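Local structure of L-tyrosine isonitrile synthase (Pseudomonas aeruginosa, 3E59) at residues Y26-Q31 with G195-R200; G120-I125 with K227-G232; L173-Y178 with I234-A239; I256-A261 with D275-P280. The protein converts the amino group of L-tyrosine into an isonitrile, taking the added carbon from C2 of ribulose 5-phosphate, in the biosynthesis of paerucumarin. All coordinates share one frame; numbering follows the deposited sequence.

Interaction 1: residues Y26-Q31 with G195-R200; sequences YPEHRQ and GLLLYR
L197 reaches out from helix 193-210 and sets its two methyl groups between Y26 and E28, so that a short, weakly bonded helical turn at 27-30 is packed onto the flank of a long helix. The contact lies at the surface of an alpha/beta fold built round a parallel sheet.

The apolar part rests on one branch of the leucine. L197 CD1 approaches Y26 CD1 to 3.7 Å, meeting the phenol obliquely, while L197 CB lies beside the same ring. Y26 is turned for this by its first torsion (chi1 -66°), which carries CG away from the carbonyl carbon. Tyrosine suits the place because its ring carbons can pack on a leucine while its hydroxyl continues toward the loop of P258 and P260. H29 adds a looser, oblique contact, its NE2 4.4 Å from L197 CD1. Y26 CB covers one face of its imidazole, and NE2 is hydrogen-bonded to E193, the first residue of helix 193-210.

The other branch of L197 meets a polar group. The E28 chain bends at chi2 (82°), bringing its carboxylate carbon CD to 3.8 Å from L197 CD2. A glutamate is suitable at this exposed border: its carboxylate can lie against the leucine methyl and still meet solvent. The neighbouring charge of R200 is opposite but too distant for a salt bridge, E28 OE2 standing 4.3 Å from R200 NH2.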
loop_
_atom_site.group_PDB
_atom_site.type_symbol
_atom_site.label_atom_id
_atom_site.label_comp_id
_atom_site.label_asym_id
_atom_site.label_seq_id
_atom_site.Cartn_x
_atom_site.Cartn_y
_atom_site.Cartn_z
ATOM N N TYR A 26 10.564 3.301 -9.457
ATOM C CA TYR A 26 11.632 2.407 -9.007
ATOM C C TYR A 26 12.867 3.248 -8.711
ATOM O O TYR A 26 13.279 4.025 -9.567
ATOM C CB TYR A 26 11.937 1.324 -10.058
ATOM C CG TYR A 26 10.792 0.354 -10.263
ATOM C CD1 TYR A 26 10.594 -0.723 -9.390
ATOM C CD2 TYR A 26 9.885 0.532 -11.311
ATOM C CE1 TYR A 26 9.539 -1.612 -9.579
ATOM C CE2 TYR A 26 8.823 -0.349 -11.506
ATOM C CZ TYR A 26 8.657 -1.409 -10.639
ATOM O OH TYR A 26 7.616 -2.269 -10.820
ATOM N N PRO A 27 13.444 3.126 -7.490
ATOM C CA PRO A 27 14.663 3.894 -7.149
ATOM C C PRO A 27 15.740 3.729 -8.223
ATOM O O PRO A 27 16.459 4.681 -8.527
ATOM C CB PRO A 27 15.131 3.256 -5.829
ATOM C CG PRO A 27 13.870 2.711 -5.217
ATOM C CD PRO A 27 13.003 2.270 -6.370
ATOM N N GLU A 28 15.824 2.529 -8.799
ATOM C CA GLU A 28 16.794 2.217 -9.853
ATOM C C GLU A 28 16.611 3.032 -11.148
ATOM O O GLU A 28 17.540 3.138 -11.951
ATOM C CB GLU A 28 16.780 0.708 -10.156
ATOM C CG GLU A 28 17.300 -0.164 -8.991
ATOM C CD GLU A 28 16.263 -0.441 -7.896
ATOM O OE1 GLU A 28 15.092 0.013 -8.011
ATOM O OE2 GLU A 28 16.617 -1.146 -6.921
ATOM N N HIS A 29 15.426 3.612 -11.339
ATOM C CA HIS A 29 15.130 4.396 -12.549
ATOM C C HIS A 29 15.288 5.907 -12.372
ATOM O O HIS A 29 15.302 6.640 -13.356
ATOM C CB HIS A 29 13.716 4.100 -13.076
ATOM C CG HIS A 29 13.485 2.668 -13.449
ATOM N ND1 HIS A 29 12.226 2.156 -13.670
ATOM C CD2 HIS A 29 14.346 1.637 -13.635
ATOM C CE1 HIS A 29 12.318 0.877 -13.988
ATOM N NE2 HIS A 29 13.594 0.535 -13.966
ATOM N N ARG A 30 15.408 6.371 -11.129
ATOM C CA ARG A 30 15.416 7.811 -10.841
ATOM C C ARG A 30 16.635 8.565 -11.394
ATOM O O ARG A 30 16.486 9.665 -11.938
ATOM C CB ARG A 30 15.262 8.070 -9.336
ATOM C CG ARG A 30 13.892 7.674 -8.768
ATOM C CD ARG A 30 13.624 8.317 -7.403
ATOM N NE ARG A 30 12.222 8.174 -7.000
ATOM C CZ ARG A 30 11.247 9.034 -7.298
ATOM N NH1 ARG A 30 11.501 10.126 -8.003
ATOM N NH2 ARG A 30 10.006 8.803 -6.879
ATOM N N GLN A 31 17.824 7.966 -11.269
ATOM C CA GLN A 31 19.094 8.637 -11.599
ATOM C C GLN A 31 19.301 8.938 -13.085
ATOM O O GLN A 31 19.816 10.007 -13.430
ATOM C CB GLN A 31 20.293 7.847 -11.054
ATOM N N GLY A 195 9.608 -7.339 -12.239
ATOM C CA GLY A 195 9.243 -8.527 -11.477
ATOM C C GLY A 195 10.337 -8.871 -10.474
ATOM O O GLY A 195 10.061 -9.128 -9.300
ATOM N N LEU A 196 11.587 -8.865 -10.926
ATOM C CA LEU A 196 12.705 -9.139 -10.019
ATOM C C LEU A 196 12.913 -8.037 -8.973
ATOM O O LEU A 196 13.320 -8.321 -7.843
ATOM C CB LEU A 196 13.985 -9.418 -10.790
ATOM C CG LEU A 196 14.027 -10.748 -11.555
ATOM C CD1 LEU A 196 15.320 -10.841 -12.309
ATOM C CD2 LEU A 196 13.887 -11.943 -10.626
ATOM N N LEU A 197 12.629 -6.792 -9.358
ATOM C CA LEU A 197 12.728 -5.650 -8.459
ATOM C C LEU A 197 11.702 -5.771 -7.353
ATOM O O LEU A 197 12.014 -5.489 -6.203
ATOM C CB LEU A 197 12.589 -4.300 -9.205
ATOM C CG LEU A 197 13.754 -3.854 -10.110
ATOM C CD1 LEU A 197 13.452 -2.520 -10.789
ATOM C CD2 LEU A 197 15.082 -3.774 -9.336
ATOM N N LEU A 198 10.491 -6.208 -7.711
ATOM C CA LEU A 198 9.442 -6.509 -6.741
ATOM C C LEU A 198 9.840 -7.642 -5.807
ATOM O O LEU A 198 9.773 -7.498 -4.592
ATOM C CB LEU A 198 8.121 -6.859 -7.447
ATOM C CG LEU A 198 6.956 -7.222 -6.519
ATOM C CD1 LEU A 198 6.549 -6.055 -5.628
ATOM C CD2 LEU A 198 5.748 -7.758 -7.313
ATOM N N TYR A 199 10.226 -8.778 -6.375
ATOM C CA TYR A 199 10.675 -9.904 -5.571
ATOM C C TYR A 199 11.745 -9.473 -4.522
ATOM O O TYR A 199 11.645 -9.831 -3.346
ATOM C CB TYR A 199 11.170 -11.062 -6.469
ATOM C CG TYR A 199 11.620 -12.266 -5.670
ATOM C CD1 TYR A 199 12.973 -12.592 -5.567
ATOM C CD2 TYR A 199 10.694 -13.053 -4.967
ATOM C CE1 TYR A 199 13.388 -13.672 -4.811
ATOM C CE2 TYR A 199 11.108 -14.137 -4.204
ATOM C CZ TYR A 199 12.447 -14.437 -4.130
ATOM O OH TYR A 199 12.870 -15.515 -3.384
ATOM N N ARG A 200 12.740 -8.699 -4.949
ATOM C CA ARG A 200 13.801 -8.213 -4.040
ATOM C C ARG A 200 13.263 -7.325 -2.922
ATOM O O ARG A 200 13.714 -7.419 -1.774
ATOM C CB ARG A 200 14.970 -7.533 -4.804
ATOM C CG ARG A 200 16.084 -6.925 -3.888
ATOM C CD ARG A 200 17.506 -7.029 -4.459
ATOM N NE ARG A 200 17.985 -5.773 -5.047
ATOM C CZ ARG A 200 19.095 -5.111 -4.690
ATOM N NH1 ARG A 200 19.889 -5.550 -3.720
ATOM N NH2 ARG A 200 19.414 -3.987 -5.323
#

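Interaction 2: residues G120-I125 with K227-G232; sequences GDLVRI and KERAYG
This is a surface contact in which a loop, running from helix 116-119 to helix 127-144, lies against the side of the long helix 219-247. A guanidinium-guanidinium stack, a hydrogen bond to a loop carbonyl and a leucine packed on the helix backbone hold it.

R124 and R229 provide the stack. Their chains cross at about a right angle, yet the flat groups lie nearly parallel, with planes 13° apart and centres 3.8 Å apart. R124 NH1 lies over one face of the R229 group, offset toward its rim. Stacking of two like charges is probably eased by the acid D225, which forms a salt bridge with R229 NH2 and a weak, long ion pair with R124 NH1. Arginine suits both positions, since its flat group can stack through a face while its N-H groups bond at the edge.

That edge is used by R229, whose chain bends at chi3 (-64°) and delivers NH1 to L122 O. The bond is 2.7 Å long, and the acceptor lies almost in the guanidinium plane, so the stack and the bond together restrict how the group can turn.

The L122 side chain packs on the helix itself, CD2 being 4.1 Å from R229 CG. G232 is well suited to this spot because it has no side chain to obstruct the leucine: L122 CD1 comes to 3.5 Å from G232 C.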
loop_
_atom_site.group_PDB
_atom_site.type_symbol
_atom_site.label_atom_id
_atom_site.label_comp_id
_atom_site.label_asym_id
_atom_site.label_seq_id
_atom_site.Cartn_x
_atom_site.Cartn_y
_atom_site.Cartn_z
ATOM N N GLY A 120 -2.229 -14.114 6.117
ATOM C CA GLY A 120 -2.279 -15.147 7.139
ATOM C C GLY A 120 -0.933 -15.302 7.800
ATOM O O GLY A 120 -0.328 -14.314 8.236
ATOM N N ASP A 121 -0.463 -16.547 7.843
ATOM C CA ASP A 121 0.792 -16.904 8.504
ATOM C C ASP A 121 2.031 -16.499 7.715
ATOM O O ASP A 121 3.157 -16.741 8.170
ATOM C CB ASP A 121 0.828 -18.411 8.840
ATOM C CG ASP A 121 0.852 -19.310 7.590
ATOM O OD1 ASP A 121 1.804 -19.209 6.778
ATOM O OD2 ASP A 121 -0.074 -20.144 7.435
ATOM N N LEU A 122 1.837 -15.899 6.537
ATOM C CA LEU A 122 2.967 -15.554 5.677
ATOM C C LEU A 122 3.759 -14.359 6.201
ATOM O O LEU A 122 4.989 -14.357 6.121
ATOM C CB LEU A 122 2.547 -15.359 4.208
ATOM C CG LEU A 122 2.433 -16.614 3.330
ATOM C CD1 LEU A 122 1.660 -16.298 2.064
ATOM C CD2 LEU A 122 3.814 -17.250 2.983
ATOM N N VAL A 123 3.061 -13.355 6.735
ATOM C CA VAL A 123 3.725 -12.192 7.345
ATOM C C VAL A 123 3.744 -12.260 8.882
ATOM O O VAL A 123 4.436 -11.475 9.540
ATOM C CB VAL A 123 3.191 -10.828 6.803
ATOM C CG1 VAL A 123 3.295 -10.795 5.277
ATOM C CG2 VAL A 123 1.765 -10.562 7.238
ATOM N N ARG A 124 2.999 -13.217 9.431
ATOM C CA ARG A 124 3.048 -13.563 10.853
ATOM C C ARG A 124 2.470 -12.483 11.775
ATOM O O ARG A 124 3.037 -12.133 12.811
ATOM C CB ARG A 124 4.461 -14.012 11.269
ATOM C CG ARG A 124 4.870 -15.355 10.636
ATOM C CD ARG A 124 6.364 -15.471 10.421
ATOM N NE ARG A 124 6.720 -16.770 9.847
ATOM C CZ ARG A 124 7.966 -17.179 9.607
ATOM N NH1 ARG A 124 8.997 -16.388 9.881
ATOM N NH2 ARG A 124 8.180 -18.381 9.089
ATOM N N ILE A 125 1.316 -11.974 11.373
ATOM C CA ILE A 125 0.521 -11.089 12.203
ATOM C C ILE A 125 -0.777 -11.851 12.418
ATOM O O ILE A 125 -1.421 -12.267 11.449
ATOM C CB ILE A 125 0.300 -9.715 11.514
ATOM C CG1 ILE A 125 1.646 -9.012 11.287
ATOM C CG2 ILE A 125 -0.636 -8.815 12.332
ATOM C CD1 ILE A 125 1.634 -7.985 10.164
ATOM N N LYS A 227 13.206 -15.060 1.437
ATOM C CA LYS A 227 13.176 -15.322 -0.003
ATOM C C LYS A 227 12.071 -16.316 -0.373
ATOM O O LYS A 227 11.385 -16.139 -1.388
ATOM C CB LYS A 227 14.523 -15.859 -0.466
ATOM C CG LYS A 227 15.630 -14.827 -0.576
ATOM C CD LYS A 227 16.894 -15.483 -1.087
ATOM C CE LYS A 227 16.977 -15.423 -2.595
ATOM N NZ LYS A 227 17.165 -14.010 -3.063
ATOM N N GLU A 228 11.906 -17.359 0.448
ATOM C CA GLU A 228 10.868 -18.349 0.205
ATOM C C GLU A 228 9.478 -17.784 0.453
ATOM O O GLU A 228 8.589 -17.956 -0.373
ATOM C CB GLU A 228 11.109 -19.636 1.010
ATOM N N ARG A 229 9.298 -17.073 1.564
ATOM C CA ARG A 229 8.002 -16.476 1.882
ATOM C C ARG A 229 7.566 -15.351 0.952
ATOM O O ARG A 229 6.365 -15.137 0.783
ATOM C CB ARG A 229 7.930 -16.030 3.351
ATOM C CG ARG A 229 7.712 -17.207 4.298
ATOM C CD ARG A 229 7.491 -16.769 5.729
ATOM N NE ARG A 229 8.674 -16.110 6.246
ATOM C CZ ARG A 229 8.701 -14.876 6.736
ATOM N NH1 ARG A 229 7.594 -14.152 6.813
ATOM N NH2 ARG A 229 9.847 -14.376 7.171
ATOM N N ALA A 230 8.520 -14.660 0.332
ATOM C CA ALA A 230 8.212 -13.578 -0.614
ATOM C C ALA A 230 7.384 -14.038 -1.824
ATOM O O ALA A 230 6.532 -13.301 -2.292
ATOM C CB ALA A 230 9.484 -12.859 -1.063
ATOM N N TYR A 231 7.627 -15.257 -2.316
ATOM C CA TYR A 231 6.761 -15.846 -3.352
ATOM C C TYR A 231 5.290 -15.937 -2.913
ATOM O O TYR A 231 4.379 -15.602 -3.677
ATOM C CB TYR A 231 7.260 -17.237 -3.759
ATOM C CG TYR A 231 8.578 -17.225 -4.508
ATOM C CD1 TYR A 231 8.659 -16.653 -5.781
ATOM C CD2 TYR A 231 9.742 -17.780 -3.950
ATOM C CE1 TYR A 231 9.851 -16.626 -6.487
ATOM C CE2 TYR A 231 10.956 -17.762 -4.669
ATOM C CZ TYR A 231 10.986 -17.176 -5.935
ATOM O OH TYR A 231 12.123 -17.113 -6.687
ATOM N N GLY A 232 5.068 -16.415 -1.686
ATOM C CA GLY A 232 3.716 -16.549 -1.130
ATOM C C GLY A 232 2.993 -15.220 -0.977
ATOM O O GLY A 232 1.820 -15.092 -1.338
#

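Interaction 3: residues L173-Y178 with I234-A239; sequences LLIGGY and IQRSWA
A239 is met by two residues of helix 167-178. Y178 CB lies 3.4 Å from A239 O. L174 CG is 4.1 Å from A239 CB. The small alanine lets the two backbones come close at this point, with the CA atoms of Y178 and A239 4.7 Å apart. L174 also places CD1 beside A239 O, its CG being trans to the backbone nitrogen (chi1 178°). One helical turn back, I175 CD1 rests over a face of the R236 guanidinium, 3.5 Å from CZ, near the rim rather than the centre. Arginine suits this border because its flat face accepts a methyl while its edge can bond: R236 NH1 is hydrogen-bonded to V118 O. NE is buried here without a partner in the model. Farther out, the Y178 ring leads away from 234-239, and its hydroxyl is hydrogen-bonded to D246, farther along the same helix 219-247. The short helical segments cross at 74° with axes 9.8 Å apart, a steep helix-helix packing in which the last turn of helix 167-178 is set against helix 219-247.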
loop_
_atom_site.group_PDB
_atom_site.type_symbol
_atom_site.label_atom_id
_atom_site.label_comp_id
_atom_site.label_asym_id
_atom_site.label_seq_id
_atom_site.Cartn_x
_atom_site.Cartn_y
_atom_site.Cartn_z
ATOM N N LEU A 173 -10.679 -19.419 0.184
ATOM C CA LEU A 173 -11.594 -18.968 -0.879
ATOM C C LEU A 173 -10.926 -18.015 -1.873
ATOM O O LEU A 173 -11.174 -18.123 -3.071
ATOM C CB LEU A 173 -12.873 -18.332 -0.307
ATOM C CG LEU A 173 -13.885 -19.248 0.391
ATOM C CD1 LEU A 173 -15.047 -18.416 0.917
ATOM C CD2 LEU A 173 -14.381 -20.345 -0.537
ATOM N N LEU A 174 -10.097 -17.093 -1.374
ATOM C CA LEU A 174 -9.285 -16.199 -2.225
ATOM C C LEU A 174 -8.275 -16.972 -3.078
ATOM O O LEU A 174 -8.151 -16.731 -4.277
ATOM C CB LEU A 174 -8.531 -15.162 -1.377
ATOM C CG LEU A 174 -7.595 -14.197 -2.143
ATOM C CD1 LEU A 174 -8.380 -13.245 -3.022
ATOM C CD2 LEU A 174 -6.649 -13.429 -1.227
ATOM N N ILE A 175 -7.545 -17.878 -2.430
ATOM C CA ILE A 175 -6.565 -18.738 -3.076
ATOM C C ILE A 175 -7.230 -19.620 -4.133
ATOM O O ILE A 175 -6.795 -19.648 -5.271
ATOM C CB ILE A 175 -5.862 -19.642 -2.037
ATOM C CG1 ILE A 175 -5.056 -18.802 -1.044
ATOM C CG2 ILE A 175 -4.955 -20.677 -2.715
ATOM C CD1 ILE A 175 -4.666 -19.582 0.227
ATOM N N GLY A 176 -8.278 -20.340 -3.745
ATOM C CA GLY A 176 -8.980 -21.238 -4.660
ATOM C C GLY A 176 -9.501 -20.549 -5.909
ATOM O O GLY A 176 -9.428 -21.095 -7.011
ATOM N N GLY A 177 -10.029 -19.344 -5.735
ATOM C CA GLY A 177 -10.635 -18.617 -6.837
ATOM C C GLY A 177 -9.668 -17.804 -7.670
ATOM O O GLY A 177 -9.853 -17.695 -8.880
ATOM N N TYR A 178 -8.635 -17.254 -7.025
ATOM C CA TYR A 178 -7.820 -16.176 -7.609
ATOM C C TYR A 178 -6.280 -16.341 -7.645
ATOM O O TYR A 178 -5.621 -15.604 -8.384
ATOM C CB TYR A 178 -8.213 -14.820 -6.977
ATOM C CG TYR A 178 -9.570 -14.369 -7.451
ATOM C CD1 TYR A 178 -9.734 -13.845 -8.733
ATOM C CD2 TYR A 178 -10.704 -14.523 -6.651
ATOM C CE1 TYR A 178 -10.985 -13.468 -9.204
ATOM C CE2 TYR A 178 -11.976 -14.140 -7.119
ATOM C CZ TYR A 178 -12.097 -13.613 -8.400
ATOM O OH TYR A 178 -13.320 -13.219 -8.887
ATOM N N ILE A 234 3.571 -12.324 -2.605
ATOM C CA ILE A 234 3.248 -11.884 -3.964
ATOM C C ILE A 234 2.028 -12.648 -4.492
ATOM O O ILE A 234 1.111 -12.045 -5.072
ATOM C CB ILE A 234 4.460 -12.089 -4.923
ATOM C CG1 ILE A 234 5.704 -11.317 -4.446
ATOM C CG2 ILE A 234 4.117 -11.728 -6.344
ATOM C CD1 ILE A 234 5.475 -9.849 -4.254
ATOM N N GLN A 235 2.011 -13.972 -4.285
ATOM C CA GLN A 235 0.881 -14.812 -4.723
ATOM C C GLN A 235 -0.432 -14.285 -4.141
ATOM O O GLN A 235 -1.398 -14.095 -4.873
ATOM C CB GLN A 235 1.077 -16.286 -4.322
ATOM C CG GLN A 235 -0.045 -17.214 -4.793
ATOM C CD GLN A 235 -0.073 -18.523 -4.037
ATOM O OE1 GLN A 235 0.033 -18.546 -2.808
ATOM N NE2 GLN A 235 -0.226 -19.629 -4.768
ATOM N N ARG A 236 -0.456 -14.048 -2.831
ATOM C CA ARG A 236 -1.631 -13.480 -2.159
ATOM C C ARG A 236 -1.990 -12.075 -2.635
ATOM O O ARG A 236 -3.168 -11.791 -2.891
ATOM C CB ARG A 236 -1.463 -13.473 -0.636
ATOM C CG ARG A 236 -1.229 -14.835 -0.010
ATOM C CD ARG A 236 -2.355 -15.827 -0.295
ATOM N NE ARG A 236 -1.923 -17.174 0.062
ATOM C CZ ARG A 236 -1.948 -17.673 1.293
ATOM N NH1 ARG A 236 -2.411 -16.951 2.314
ATOM N NH2 ARG A 236 -1.504 -18.905 1.499
ATOM N N SER A 237 -0.993 -11.197 -2.741
ATOM C CA SER A 237 -1.229 -9.826 -3.216
ATOM C C SER A 237 -1.796 -9.824 -4.616
ATOM O O SER A 237 -2.702 -9.046 -4.915
ATOM C CB SER A 237 0.056 -8.992 -3.207
ATOM O OG SER A 237 0.637 -8.986 -1.919
ATOM N N TRP A 238 -1.254 -10.684 -5.483
ATOM C CA TRP A 238 -1.747 -10.770 -6.851
ATOM C C TRP A 238 -3.140 -11.404 -6.933
ATOM O O TRP A 238 -3.974 -10.957 -7.722
ATOM C CB TRP A 238 -0.760 -11.488 -7.776
ATOM C CG TRP A 238 0.517 -10.720 -8.110
ATOM C CD1 TRP A 238 0.848 -9.424 -7.750
ATOM C CD2 TRP A 238 1.612 -11.203 -8.901
ATOM N NE1 TRP A 238 2.085 -9.094 -8.257
ATOM C CE2 TRP A 238 2.573 -10.161 -8.974
ATOM C CE3 TRP A 238 1.877 -12.418 -9.564
ATOM C CZ2 TRP A 238 3.790 -10.305 -9.681
ATOM C CZ3 TRP A 238 3.093 -12.558 -10.264
ATOM C CH2 TRP A 238 4.028 -11.503 -10.310
ATOM N N ALA A 239 -3.381 -12.457 -6.147
ATOM C CA ALA A 239 -4.732 -13.038 -6.017
ATOM C C ALA A 239 -5.748 -11.976 -5.562
ATOM O O ALA A 239 -6.801 -11.823 -6.172
ATOM C CB ALA A 239 -4.725 -14.227 -5.043
#

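Interaction 4: residues I256-A261 with D275-P280; sequences IHPQPA and DDWLTP. With PO4 (phosphate ion), chain E.
With chi1 at -52°, H257 carries its imidazole against the six-membered ring of W277, while the first torsion of W277, with CG anti to the carbonyl carbon, swings the indole back over P258. P258 CD stands 3.6 Å from the centroid of the W277 six-membered ring, almost on its normal, a CH-pi contact. Proline suits this buried place because its compact ring offers C-H groups to an aromatic face. H257 comes instead to the indole edge, CD2 lying 3.5 Å from W277 CZ3, with the ring planes inclined at 42°.

Farther along, the methyl CG2 of T279 packs on I256 CB. A water donates to both I256 O and W277 O, each 2.7 Å away, and so bridges the two backbones. D275 OD1 accepts from W277 N in an Asx turn, within the type I beta turn D275-L278.

At another edge of the imidazole, ND1 donates, nearly straight (162°), to O1 of a phosphate, probably from the crystallisation liquor, in the ring plane. Q259 NE2 donates to the same oxygen at 3.1 Å. S255 and R253, on strand 252-255, and K265, on the adjacent strand 265-267, also bond the ion: an anion site made by two neighbouring parallel strands and the loop after the first.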
loop_
_atom_site.group_PDB
_atom_site.type_symbol
_atom_site.label_atom_id
_atom_site.label_comp_id
_atom_site.label_asym_id
_atom_site.label_seq_id
_atom_site.Cartn_x
_atom_site.Cartn_y
_atom_site.Cartn_z
ATOM N N ILE A 256 0.821 0.790 -3.583
ATOM C CA ILE A 256 1.865 1.357 -2.731
ATOM C C ILE A 256 3.242 0.801 -3.068
ATOM O O ILE A 256 4.210 1.007 -2.311
ATOM C CB ILE A 256 1.536 1.259 -1.184
ATOM C CG1 ILE A 256 0.986 -0.115 -0.783
ATOM C CG2 ILE A 256 0.541 2.322 -0.814
ATOM C CD1 ILE A 256 2.027 -1.198 -0.706
ATOM N N HIS A 257 3.310 0.087 -4.202
ATOM C CA HIS A 257 4.568 -0.285 -4.843
ATOM C C HIS A 257 4.786 0.523 -6.113
ATOM O O HIS A 257 3.824 0.856 -6.794
ATOM C CB HIS A 257 4.586 -1.754 -5.253
ATOM C CG HIS A 257 4.240 -2.691 -4.156
ATOM N ND1 HIS A 257 3.332 -3.712 -4.322
ATOM C CD2 HIS A 257 4.676 -2.769 -2.874
ATOM C CE1 HIS A 257 3.227 -4.385 -3.188
ATOM N NE2 HIS A 257 4.036 -3.835 -2.297
ATOM N N PRO A 258 6.058 0.828 -6.438
ATOM C CA PRO A 258 6.393 1.352 -7.777
ATOM C C PRO A 258 5.889 0.353 -8.816
ATOM O O PRO A 258 5.936 -0.852 -8.566
ATOM C CB PRO A 258 7.925 1.357 -7.793
ATOM C CG PRO A 258 8.333 1.338 -6.376
ATOM C CD PRO A 258 7.242 0.702 -5.569
ATOM N N GLN A 259 5.412 0.849 -9.955
ATOM C CA GLN A 259 4.814 -0.000 -10.971
ATOM C C GLN A 259 5.387 0.295 -12.355
ATOM O O GLN A 259 5.739 1.455 -12.645
ATOM C CB GLN A 259 3.278 0.155 -10.977
ATOM C CG GLN A 259 2.557 -0.336 -9.694
ATOM C CD GLN A 259 2.613 -1.851 -9.473
ATOM O OE1 GLN A 259 2.906 -2.621 -10.396
ATOM N NE2 GLN A 259 2.316 -2.286 -8.234
ATOM N N PRO A 260 5.462 -0.744 -13.228
ATOM C CA PRO A 260 5.846 -0.495 -14.625
ATOM C C PRO A 260 4.902 0.554 -15.227
ATOM O O PRO A 260 3.736 0.610 -14.854
ATOM C CB PRO A 260 5.650 -1.863 -15.312
ATOM C CG PRO A 260 5.664 -2.887 -14.199
ATOM C CD PRO A 260 5.171 -2.171 -12.960
ATOM N N ALA A 261 5.418 1.391 -16.122
ATOM C CA ALA A 261 4.653 2.476 -16.725
ATOM C C ALA A 261 3.519 1.988 -17.646
ATOM O O ALA A 261 2.563 2.723 -17.893
ATOM C CB ALA A 261 5.580 3.386 -17.476
ATOM N N ASP A 275 12.427 6.791 0.326
ATOM C CA ASP A 275 12.314 5.412 -0.118
ATOM C C ASP A 275 10.959 5.184 -0.768
ATOM O O ASP A 275 9.925 5.255 -0.097
ATOM C CB ASP A 275 12.518 4.462 1.064
ATOM C CG ASP A 275 12.412 2.989 0.681
ATOM O OD1 ASP A 275 12.237 2.645 -0.519
ATOM O OD2 ASP A 275 12.488 2.156 1.607
ATOM N N ASP A 276 10.974 4.901 -2.074
ATOM C CA ASP A 276 9.736 4.642 -2.839
ATOM C C ASP A 276 8.990 3.377 -2.422
ATOM O O ASP A 276 7.807 3.238 -2.731
ATOM C CB ASP A 276 10.019 4.576 -4.351
ATOM C CG ASP A 276 10.340 5.932 -4.945
ATOM O OD1 ASP A 276 9.401 6.701 -5.273
ATOM O OD2 ASP A 276 11.547 6.220 -5.092
ATOM N N TRP A 277 9.685 2.446 -1.764
ATOM C CA TRP A 277 9.061 1.233 -1.225
ATOM C C TRP A 277 8.474 1.392 0.197
ATOM O O TRP A 277 7.774 0.496 0.691
ATOM C CB TRP A 277 10.067 0.058 -1.241
ATOM C CG TRP A 277 10.377 -0.422 -2.632
ATOM C CD1 TRP A 277 11.455 -0.081 -3.400
ATOM C CD2 TRP A 277 9.580 -1.312 -3.429
ATOM N NE1 TRP A 277 11.384 -0.711 -4.618
ATOM C CE2 TRP A 277 10.245 -1.475 -4.664
ATOM C CE3 TRP A 277 8.382 -2.002 -3.213
ATOM C CZ2 TRP A 277 9.739 -2.289 -5.694
ATOM C CZ3 TRP A 277 7.883 -2.829 -4.239
ATOM C CH2 TRP A 277 8.565 -2.956 -5.461
ATOM N N LEU A 278 8.771 2.509 0.856
ATOM C CA LEU A 278 8.399 2.665 2.259
ATOM C C LEU A 278 6.939 3.064 2.394
ATOM O O LEU A 278 6.467 3.956 1.689
ATOM C CB LEU A 278 9.297 3.693 2.966
ATOM C CG LEU A 278 9.163 3.806 4.498
ATOM C CD1 LEU A 278 9.389 2.453 5.191
ATOM C CD2 LEU A 278 10.149 4.847 5.040
ATOM N N THR A 279 6.247 2.396 3.314
ATOM C CA THR A 279 4.856 2.668 3.619
ATOM C C THR A 279 4.686 2.919 5.138
ATOM O O THR A 279 5.521 2.476 5.929
ATOM C CB THR A 279 3.960 1.521 3.158
ATOM O OG1 THR A 279 4.337 0.332 3.850
ATOM C CG2 THR A 279 4.082 1.296 1.625
ATOM N N PRO A 280 3.630 3.664 5.534
ATOM C CA PRO A 280 3.422 4.046 6.946
ATOM C C PRO A 280 3.304 2.899 7.961
ATOM O O PRO A 280 3.618 3.099 9.130
ATOM C CB PRO A 280 2.143 4.884 6.910
ATOM C CG PRO A 280 1.497 4.615 5.594
ATOM C CD PRO A 280 2.599 4.252 4.650
HETATM P P PO4 E . 0.103 -4.687 -5.916
HETATM O O1 PO4 E . 1.522 -4.612 -6.424
HETATM O O2 PO4 E . 0.123 -5.384 -4.567
HETATM O O3 PO4 E . -0.469 -3.257 -5.802
HETATM O O4 PO4 E . -0.737 -5.525 -6.841
HETATM O O HOH W 1 5.805 -0.528 -0.803
#

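How the interactions relate
From the N terminus, 26-31 meets 195-200 in interaction 1, closing a long loop. Inside that span begin interactions 2 and 3, at 120-125 and 173-178; both end beyond it on helix 219-247, at 227-232 and 234-239. The three therefore cross rather than nest. Interaction 4 follows in series and closes a short loop spanning strand 265-267, with 256-261 following strand 252-255. Helices 193-210 and 219-247 link interaction 1 to interactions 2 and 3: Y199 touches K227, A230 and Y231, and L198 packs on I234 and W238. Interactions 2 and 3 share helix 219-247, where L122 touches R236. The R30-D276 salt bridge, and probably a hydrogen bond between Y26 OH and P258 O, tie interaction 1 to interaction 4.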